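Local coordinates for protein carboxylesterase (Ferroplasma acidiphilum, PDB 3WJ2) that probably hydrolyses carboxylic ester bonds as a carboxylesterase of the alpha/beta-hydrolase fold, at residues B[46-58]-B[64-76]. Sequence-based numbering, arbitrary orientation.
Sequences APVEIKEIKDYKI and TLNARMYDDNNAK
Arg68 carries CG opposite its backbone N (chi1 178°) and bends at chi3 (-65°), which brings its guanidinium alongside Asp55, whose CG lies anti to the carbonyl carbon. The two residues face each other in an antiparallel beta hairpin, strands 52-60 and 63-71, at the edge of the central sheet of an alpha/beta-hydrolase fold. The grip is side-on and bidentate. Arg68 NE donates to Asp55 OD1 at 2.9 Å, and Arg68 NH2 to Asp55 OD2 at 3.1 Å. Both bonds use syn lone pairs, and the two planes are only 21° apart. Glu93 and Asp96 also form salt bridges with the guanidinium, so three carboxylates share it. A leucine in place of Arg68 is likely to leave Asp55, Glu93 and Asp96 near one another without the cation they share. Ile53 CG2 packs on Arg68 CD at 3.5 Å, while Ile53 CD1 meets Tyr70 CD1. Tyr70 OH is hydrogen-bonded to Asp96 OD1, on helix 96-106.

The other face carries Tyr56, Ala67 and Met69. Met69 CB sits at the edge of the Tyr56 ring, 3.8 Å from CE2. Ile58 CG1 rests on Ala67 CB. Met69 and Ala67 also touch strand 109-113, which pairs with strand 63-71.

Reciprocal backbone hydrogen bonds join every second pair, from Glu52-Asp71 to Ile58-Leu65. Glu52 OE1 lies 3.0 Å from Asp71 OD2, a pair likely to repel if both are charged; Lys109's salt bridge to Asp71 probably offsets this. Asp71 OD1 accepts from Asn73 N in an Asx turn. Just beyond Glu52 and Asp71, Asp72 OD1 takes Lys51 N on its anti lone pair at 2.9 Å, and Lys51 NZ reaches Asp72 O at 2.8 Å.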
ATOM      1  N   ALA B  46      34.819   5.124 -13.296  1.00 32.80           N
ATOM      2  CA  ALA B  46      35.856   4.229 -13.823  1.00 32.02           C
ATOM      3  C   ALA B  46      35.218   2.954 -14.304  1.00 30.33           C
ATOM      4  O   ALA B  46      34.502   2.341 -13.492  1.00 29.30           O
ATOM      5  CB  ALA B  46      36.815   3.848 -12.694  1.00 33.67           C
ATOM      6  N   PRO B  47      35.520   2.493 -15.546  1.00 28.10           N
ATOM      7  CA  PRO B  47      34.965   1.189 -16.017  1.00 27.34           C
ATOM      8  C   PRO B  47      35.699  -0.015 -15.445  1.00 26.91           C
ATOM      9  O   PRO B  47      36.934   0.046 -15.126  1.00 26.98           O
ATOM     10  CB  PRO B  47      35.154   1.221 -17.538  1.00 27.52           C
ATOM     11  CG  PRO B  47      36.338   2.092 -17.774  1.00 29.80           C
ATOM     12  CD  PRO B  47      36.340   3.113 -16.613  1.00 29.03           C
ATOM     13  N   VAL B  48      34.936  -1.086 -15.211  1.00 23.59           N
ATOM     14  CA  VAL B  48      35.468  -2.364 -14.791  1.00 22.41           C
ATOM     15  C   VAL B  48      36.153  -3.066 -15.981  1.00 23.86           C
ATOM     16  O   VAL B  48      35.683  -2.927 -17.129  1.00 22.53           O
ATOM     17  CB  VAL B  48      34.328  -3.255 -14.166  1.00 26.08           C
ATOM     18  CG1 VAL B  48      34.701  -4.711 -14.120  1.00 28.67           C
ATOM     19  CG2 VAL B  48      33.990  -2.704 -12.792  1.00 27.04           C
ATOM     20  N   GLU B  49      37.314  -3.672 -15.695  1.00 24.13           N
ATOM     21  CA  GLU B  49      38.112  -4.396 -16.700  1.00 24.85           C
ATOM     22  C   GLU B  49      37.456  -5.650 -17.124  1.00 22.97           C
ATOM     23  O   GLU B  49      36.998  -6.474 -16.305  1.00 24.07           O
ATOM     24  CB  GLU B  49      39.559  -4.684 -16.199  1.00 27.37           C
ATOM     25  CG  GLU B  49      40.299  -3.359 -16.084  1.00 34.69           C
ATOM     26  CD  GLU B  49      40.292  -2.500 -17.391  1.00 46.46           C
ATOM     27  OE1 GLU B  49      40.668  -3.010 -18.499  1.00 50.08           O
ATOM     28  OE2 GLU B  49      39.923  -1.299 -17.301  1.00 50.20           O
ATOM     29  N   ILE B  50      37.404  -5.816 -18.453  1.00 22.28           N
ATOM     30  CA  ILE B  50      36.895  -7.028 -19.028  1.00 22.38           C
ATOM     31  C   ILE B  50      37.894  -7.657 -20.015  1.00 23.10           C
ATOM     32  O   ILE B  50      38.408  -6.944 -20.867  1.00 25.53           O
ATOM     33  CB  ILE B  50      35.551  -6.736 -19.828  1.00 21.24           C
ATOM     34  CG1 ILE B  50      34.501  -6.217 -18.819  1.00 23.26           C
ATOM     35  CG2 ILE B  50      35.061  -8.007 -20.580  1.00 20.77           C
ATOM     36  CD1 ILE B  50      34.101  -7.262 -17.821  1.00 21.50           C
ATOM     37  N   LYS B  51      38.084  -8.969 -19.918  1.00 23.30           N
ATOM     38  CA  LYS B  51      39.069  -9.683 -20.800  1.00 25.91           C
ATOM     39  C   LYS B  51      38.877  -9.462 -22.299  1.00 26.62           C
ATOM     40  O   LYS B  51      39.808  -9.103 -23.032  1.00 25.68           O
ATOM     41  CB  LYS B  51      39.016 -11.157 -20.549  1.00 26.35           C
ATOM     42  CG  LYS B  51      39.562 -11.562 -19.200  1.00 30.23           C
ATOM     43  CD  LYS B  51      39.745 -13.064 -19.156  1.00 37.63           C
ATOM     44  CE  LYS B  51      40.218 -13.444 -17.741  1.00 42.02           C
ATOM     45  NZ  LYS B  51      39.029 -13.653 -16.837  1.00 42.91           N
ATOM     46  N   GLU B  52      37.652  -9.663 -22.783  1.00 23.53           N
ATOM     47  CA  GLU B  52      37.411  -9.444 -24.214  1.00 25.33           C
ATOM     48  C   GLU B  52      36.193  -8.595 -24.500  1.00 23.76           C
ATOM     49  O   GLU B  52      35.105  -8.870 -23.941  1.00 24.75           O
ATOM     50  CB  GLU B  52      37.417 -10.760 -25.016  1.00 24.59           C
ATOM     51  CG  GLU B  52      36.422 -11.862 -24.826  1.00 36.04           C
ATOM     52  CD  GLU B  52      36.156 -12.698 -26.143  1.00 44.59           C
ATOM     53  OE1 GLU B  52      35.073 -13.364 -26.260  1.00 44.31           O
ATOM     54  OE2 GLU B  52      37.029 -12.684 -27.057  1.00 49.47           O
ATOM     55  N   ILE B  53      36.403  -7.595 -25.334  1.00 22.82           N
ATOM     56  CA  ILE B  53      35.289  -6.748 -25.797  1.00 21.81           C
ATOM     57  C   ILE B  53      35.367  -6.661 -27.321  1.00 22.79           C
ATOM     58  O   ILE B  53      36.441  -6.375 -27.899  1.00 24.03           O
ATOM     59  CB  ILE B  53      35.290  -5.375 -25.176  1.00 20.27           C
ATOM     60  CG1 ILE B  53      35.281  -5.472 -23.615  1.00 23.32           C
ATOM     61  CG2 ILE B  53      34.046  -4.444 -25.672  1.00 20.94           C
ATOM     62  CD1 ILE B  53      35.003  -4.180 -22.901  1.00 24.07           C
ATOM     63  N   LYS B  54      34.241  -6.888 -27.992  1.00 20.07           N
ATOM     64  CA  LYS B  54      34.252  -6.860 -29.440  1.00 21.86           C
ATOM     65  C   LYS B  54      32.978  -6.217 -29.961  1.00 20.38           C
ATOM     66  O   LYS B  54      31.873  -6.568 -29.514  1.00 20.17           O
ATOM     67  CB  LYS B  54      34.403  -8.214 -30.010  1.00 23.33           C
ATOM     68  CG  LYS B  54      34.556  -8.115 -31.531  1.00 32.49           C
ATOM     69  CD  LYS B  54      34.706  -9.516 -32.173  1.00 39.29           C
ATOM     70  CE  LYS B  54      35.126  -9.415 -33.641  1.00 44.58           C
ATOM     71  NZ  LYS B  54      34.194  -8.622 -34.493  1.00 49.54           N
ATOM     72  N   ASP B  55      33.151  -5.361 -30.955  1.00 19.70           N
ATOM     73  CA  ASP B  55      32.045  -4.675 -31.648  1.00 19.16           C
ATOM     74  C   ASP B  55      31.601  -5.422 -32.892  1.00 20.14           C
ATOM     75  O   ASP B  55      32.457  -5.955 -33.682  1.00 18.92           O
ATOM     76  CB  ASP B  55      32.526  -3.294 -32.025  1.00 17.76           C
ATOM     77  CG  ASP B  55      32.439  -2.337 -30.855  1.00 27.97           C
ATOM     78  OD1 ASP B  55      31.775  -2.764 -29.940  1.00 29.08           O
ATOM     79  OD2 ASP B  55      32.967  -1.227 -30.881  1.00 32.34           O
ATOM     80  N   TYR B  56      30.266  -5.532 -33.092  1.00 18.59           N
ATOM     81  CA  TYR B  56      29.660  -6.237 -34.241  1.00 19.47           C
ATOM     82  C   TYR B  56      28.658  -5.376 -34.955  1.00 19.79           C
ATOM     83  O   TYR B  56      28.117  -4.424 -34.383  1.00 19.13           O
ATOM     84  CB  TYR B  56      28.926  -7.514 -33.831  1.00 20.69           C
ATOM     85  CG  TYR B  56      29.756  -8.601 -33.353  1.00 19.45           C
ATOM     86  CD1 TYR B  56      30.243  -9.569 -34.246  1.00 22.83           C
ATOM     87  CD2 TYR B  56      30.051  -8.722 -31.995  1.00 19.76           C
ATOM     88  CE1 TYR B  56      31.017 -10.610 -33.802  1.00 24.49           C
ATOM     89  CE2 TYR B  56      30.807  -9.791 -31.532  1.00 25.29           C
ATOM     90  CZ  TYR B  56      31.297 -10.718 -32.445  1.00 26.15           C
ATOM     91  OH  TYR B  56      32.064 -11.778 -32.009  1.00 29.38           O
ATOM     92  N   LYS B  57      28.443  -5.687 -36.234  1.00 20.32           N
ATOM     93  CA  LYS B  57      27.285  -5.121 -36.985  1.00 19.53           C
ATOM     94  C   LYS B  57      26.283  -6.241 -37.117  1.00 22.04           C
ATOM     95  O   LYS B  57      26.606  -7.323 -37.583  1.00 24.31           O
ATOM     96  CB  LYS B  57      27.762  -4.535 -38.301  1.00 20.50           C
ATOM     97  CG  LYS B  57      28.623  -3.273 -38.195  1.00 20.67           C
ATOM     98  CD  LYS B  57      27.851  -2.031 -37.776  1.00 27.35           C
ATOM     99  CE  LYS B  57      28.721  -0.792 -38.043  1.00 24.73           C
ATOM    100  NZ  LYS B  57      28.129   0.517 -37.518  1.00 27.71           N
ATOM    101  N   ILE B  58      25.049  -6.028 -36.689  1.00 16.74           N
ATOM    102  CA  ILE B  58      23.989  -7.041 -36.795  1.00 16.96           C
ATOM    103  C   ILE B  58      23.234  -6.657 -38.043  1.00 17.74           C
ATOM    104  O   ILE B  58      22.521  -5.674 -38.061  1.00 17.51           O
ATOM    105  CB  ILE B  58      22.993  -6.951 -35.521  1.00 18.68           C
ATOM    106  CG1 ILE B  58      23.766  -7.094 -34.197  1.00 18.57           C
ATOM    107  CG2 ILE B  58      21.930  -8.058 -35.532  1.00 16.84           C
ATOM    108  CD1 ILE B  58      24.697  -8.242 -34.151  1.00 20.42           C
ATOM    109  N   THR B  64      21.006  -2.087 -40.241  1.00 17.45           N
ATOM    110  CA  THR B  64      22.090  -2.722 -39.487  1.00 16.62           C
ATOM    111  C   THR B  64      22.163  -2.039 -38.099  1.00 16.96           C
ATOM    112  O   THR B  64      22.020  -0.803 -37.986  1.00 19.22           O
ATOM    113  CB  THR B  64      23.400  -2.451 -40.269  1.00 18.79           C
ATOM    114  OG1 THR B  64      23.275  -3.137 -41.534  1.00 19.93           O
ATOM    115  CG2 THR B  64      24.577  -2.936 -39.495  1.00 18.27           C
ATOM    116  N   LEU B  65      22.333  -2.874 -37.058  1.00 17.03           N
ATOM    117  CA  LEU B  65      22.427  -2.338 -35.705  1.00 16.26           C
ATOM    118  C   LEU B  65      23.870  -2.524 -35.224  1.00 15.48           C
ATOM    119  O   LEU B  65      24.489  -3.595 -35.482  1.00 17.77           O
ATOM    120  CB  LEU B  65      21.593  -3.199 -34.745  1.00 16.92           C
ATOM    121  CG  LEU B  65      20.134  -3.326 -35.247  1.00 15.17           C
ATOM    122  CD1 LEU B  65      19.336  -4.131 -34.162  1.00 17.85           C
ATOM    123  CD2 LEU B  65      19.364  -2.022 -35.512  1.00 17.24           C
ATOM    124  N   ASN B  66      24.301  -1.587 -34.411  1.00 16.52           N
ATOM    125  CA  ASN B  66      25.539  -1.834 -33.656  1.00 17.77           C
ATOM    126  C   ASN B  66      25.278  -2.797 -32.504  1.00 17.60           C
ATOM    127  O   ASN B  66      24.188  -2.778 -31.881  1.00 16.31           O
ATOM    128  CB  ASN B  66      26.139  -0.567 -33.059  1.00 16.44           C
ATOM    129  CG  ASN B  66      26.660   0.403 -34.094  1.00 23.38           C
ATOM    130  OD1 ASN B  66      26.551   1.654 -33.958  1.00 31.21           O
ATOM    131  ND2 ASN B  66      27.262  -0.135 -35.086  1.00 19.17           N
ATOM    132  N   ALA B  67      26.266  -3.642 -32.168  1.00 16.98           N
ATOM    133  CA  ALA B  67      26.233  -4.507 -30.946  1.00 15.74           C
ATOM    134  C   ALA B  67      27.603  -4.596 -30.342  1.00 16.82           C
ATOM    135  O   ALA B  67      28.604  -4.600 -31.103  1.00 18.01           O
ATOM    136  CB  ALA B  67      25.739  -5.838 -31.225  1.00 15.37           C
ATOM    137  N   ARG B  68      27.694  -4.558 -29.021  1.00 14.36           N
ATOM    138  CA  ARG B  68      28.993  -4.766 -28.355  1.00 15.23           C
ATOM    139  C   ARG B  68      28.913  -5.976 -27.477  1.00 16.17           C
ATOM    140  O   ARG B  68      28.034  -6.040 -26.569  1.00 15.73           O
ATOM    141  CB  ARG B  68      29.440  -3.514 -27.602  1.00 17.15           C
ATOM    142  CG  ARG B  68      30.743  -3.689 -26.868  1.00 13.44           C
ATOM    143  CD  ARG B  68      31.269  -2.395 -26.328  1.00 12.16           C
ATOM    144  NE  ARG B  68      31.639  -1.445 -27.415  1.00 18.71           N
ATOM    145  CZ  ARG B  68      31.803  -0.118 -27.315  1.00 21.77           C
ATOM    146  NH1 ARG B  68      31.625   0.568 -26.146  1.00 18.62           N
ATOM    147  NH2 ARG B  68      32.126   0.567 -28.436  1.00 24.59           N
ATOM    148  N   MET B  69      29.869  -6.898 -27.629  1.00 15.37           N
ATOM    149  CA  MET B  69      29.945  -8.109 -26.872  1.00 15.10           C
ATOM    150  C   MET B  69      31.029  -8.010 -25.779  1.00 16.99           C
ATOM    151  O   MET B  69      32.134  -7.492 -26.028  1.00 18.44           O
ATOM    152  CB  MET B  69      30.308  -9.255 -27.807  1.00 17.50           C
ATOM    153  CG  MET B  69      30.266 -10.569 -27.213  1.00 22.02           C
ATOM    154  SD  MET B  69      31.577 -11.060 -26.098  1.00 40.92           S
ATOM    155  CE  MET B  69      33.228 -10.842 -26.925  1.00 33.99           C
ATOM    156  N   TYR B  70      30.642  -8.285 -24.538  1.00 14.31           N
ATOM    157  CA  TYR B  70      31.550  -8.198 -23.356  1.00 15.21           C
ATOM    158  C   TYR B  70      31.675  -9.575 -22.823  1.00 18.26           C
ATOM    159  O   TYR B  70      30.627 -10.260 -22.566  1.00 16.38           O
ATOM    160  CB  TYR B  70      30.919  -7.345 -22.250  1.00 15.59           C
ATOM    161  CG  TYR B  70      30.566  -5.953 -22.649  1.00 16.00           C
ATOM    162  CD1 TYR B  70      31.444  -4.886 -22.408  1.00 13.07           C
ATOM    163  CD2 TYR B  70      29.318  -5.653 -23.311  1.00 13.93           C
ATOM    164  CE1 TYR B  70      31.092  -3.618 -22.742  1.00 13.95           C
ATOM    165  CE2 TYR B  70      28.980  -4.426 -23.665  1.00 12.98           C
ATOM    166  CZ  TYR B  70      29.849  -3.337 -23.377  1.00 12.71           C
ATOM    167  OH  TYR B  70      29.504  -2.051 -23.680  1.00 15.70           O
ATOM    168  N   ASP B  71      32.903 -10.081 -22.583  1.00 17.97           N
ATOM    169  CA  ASP B  71      33.001 -11.458 -22.147  1.00 19.04           C
ATOM    170  C   ASP B  71      34.239 -11.524 -21.258  1.00 20.61           C
ATOM    171  O   ASP B  71      35.355 -11.266 -21.751  1.00 20.31           O
ATOM    172  CB  ASP B  71      33.222 -12.372 -23.360  1.00 20.60           C
ATOM    173  CG  ASP B  71      33.288 -13.836 -23.012  1.00 21.78           C
ATOM    174  OD1 ASP B  71      33.055 -14.206 -21.836  1.00 26.29           O
ATOM    175  OD2 ASP B  71      33.564 -14.636 -23.973  1.00 28.47           O
ATOM    176  N   ASP B  72      34.011 -11.696 -19.967  1.00 20.37           N
ATOM    177  CA  ASP B  72      35.156 -11.761 -19.029  1.00 22.47           C
ATOM    178  C   ASP B  72      35.592 -13.173 -18.736  1.00 24.49           C
ATOM    179  O   ASP B  72      36.369 -13.400 -17.781  1.00 27.95           O
ATOM    180  CB  ASP B  72      34.726 -11.119 -17.706  1.00 20.44           C
ATOM    181  CG  ASP B  72      35.923 -10.568 -16.877  1.00 28.61           C
ATOM    182  OD1 ASP B  72      36.887 -10.027 -17.439  1.00 27.51           O
ATOM    183  OD2 ASP B  72      35.840 -10.658 -15.619  1.00 30.14           O
ATOM    184  N   ASN B  73      35.050 -14.169 -19.402  1.00 26.20           N
ATOM    185  CA  ASN B  73      35.138 -15.550 -18.870  1.00 28.88           C
ATOM    186  C   ASN B  73      35.153 -16.626 -19.971  1.00 28.22           C
ATOM    187  O   ASN B  73      34.793 -17.765 -19.713  1.00 30.71           O
ATOM    188  CB  ASN B  73      33.952 -15.725 -17.854  1.00 28.75           C
ATOM    189  CG  ASN B  73      34.068 -16.946 -16.954  1.00 34.18           C
ATOM    190  OD1 ASN B  73      35.185 -17.490 -16.713  1.00 34.52           O
ATOM    191  ND2 ASN B  73      32.898 -17.403 -16.428  1.00 28.52           N
ATOM    192  N   ASN B  74      35.541 -16.255 -21.185  1.00 29.16           N
ATOM    193  CA  ASN B  74      35.383 -17.065 -22.409  1.00 29.76           C
ATOM    194  C   ASN B  74      34.081 -17.908 -22.406  1.00 26.63           C
ATOM    195  O   ASN B  74      34.068 -19.110 -22.584  1.00 28.50           O
ATOM    196  CB  ASN B  74      36.648 -17.952 -22.644  1.00 32.16           C
ATOM    197  CG  ASN B  74      36.729 -18.531 -24.084  1.00 35.06           C
ATOM    198  OD1 ASN B  74      36.274 -17.919 -25.055  1.00 40.14           O
ATOM    199  ND2 ASN B  74      37.306 -19.728 -24.205  1.00 40.14           N
ATOM    200  N   ALA B  75      32.933 -17.262 -22.127  1.00 24.42           N
ATOM    201  CA  ALA B  75      31.737 -18.017 -21.823  1.00 22.18           C
ATOM    202  C   ALA B  75      31.070 -18.683 -22.987  1.00 23.02           C
ATOM    203  O   ALA B  75      31.121 -18.142 -24.074  1.00 26.82           O
ATOM    204  CB  ALA B  75      30.691 -16.979 -21.216  1.00 21.10           C
ATOM    205  N   LYS B  76      30.403 -19.796 -22.727  1.00 22.85           N
ATOM    206  CA  LYS B  76      29.684 -20.577 -23.719  1.00 26.01           C
ATOM    207  C   LYS B  76      28.336 -19.915 -24.092  1.00 23.14           C
ATOM    208  O   LYS B  76      27.805 -20.053 -25.215  1.00 22.67           O
ATOM    209  CB  LYS B  76      29.364 -21.941 -23.113  1.00 26.85           C
ATOM    210  CG  LYS B  76      28.644 -22.908 -24.038  1.00 36.64           C
ATOM    211  CD  LYS B  76      28.334 -24.316 -23.420  1.00 44.94           C
ATOM    212  CE  LYS B  76      28.327 -25.416 -24.546  1.00 48.00           C
ATOM    213  NZ  LYS B  76      27.483 -26.636 -24.315  1.00 48.46           N
TER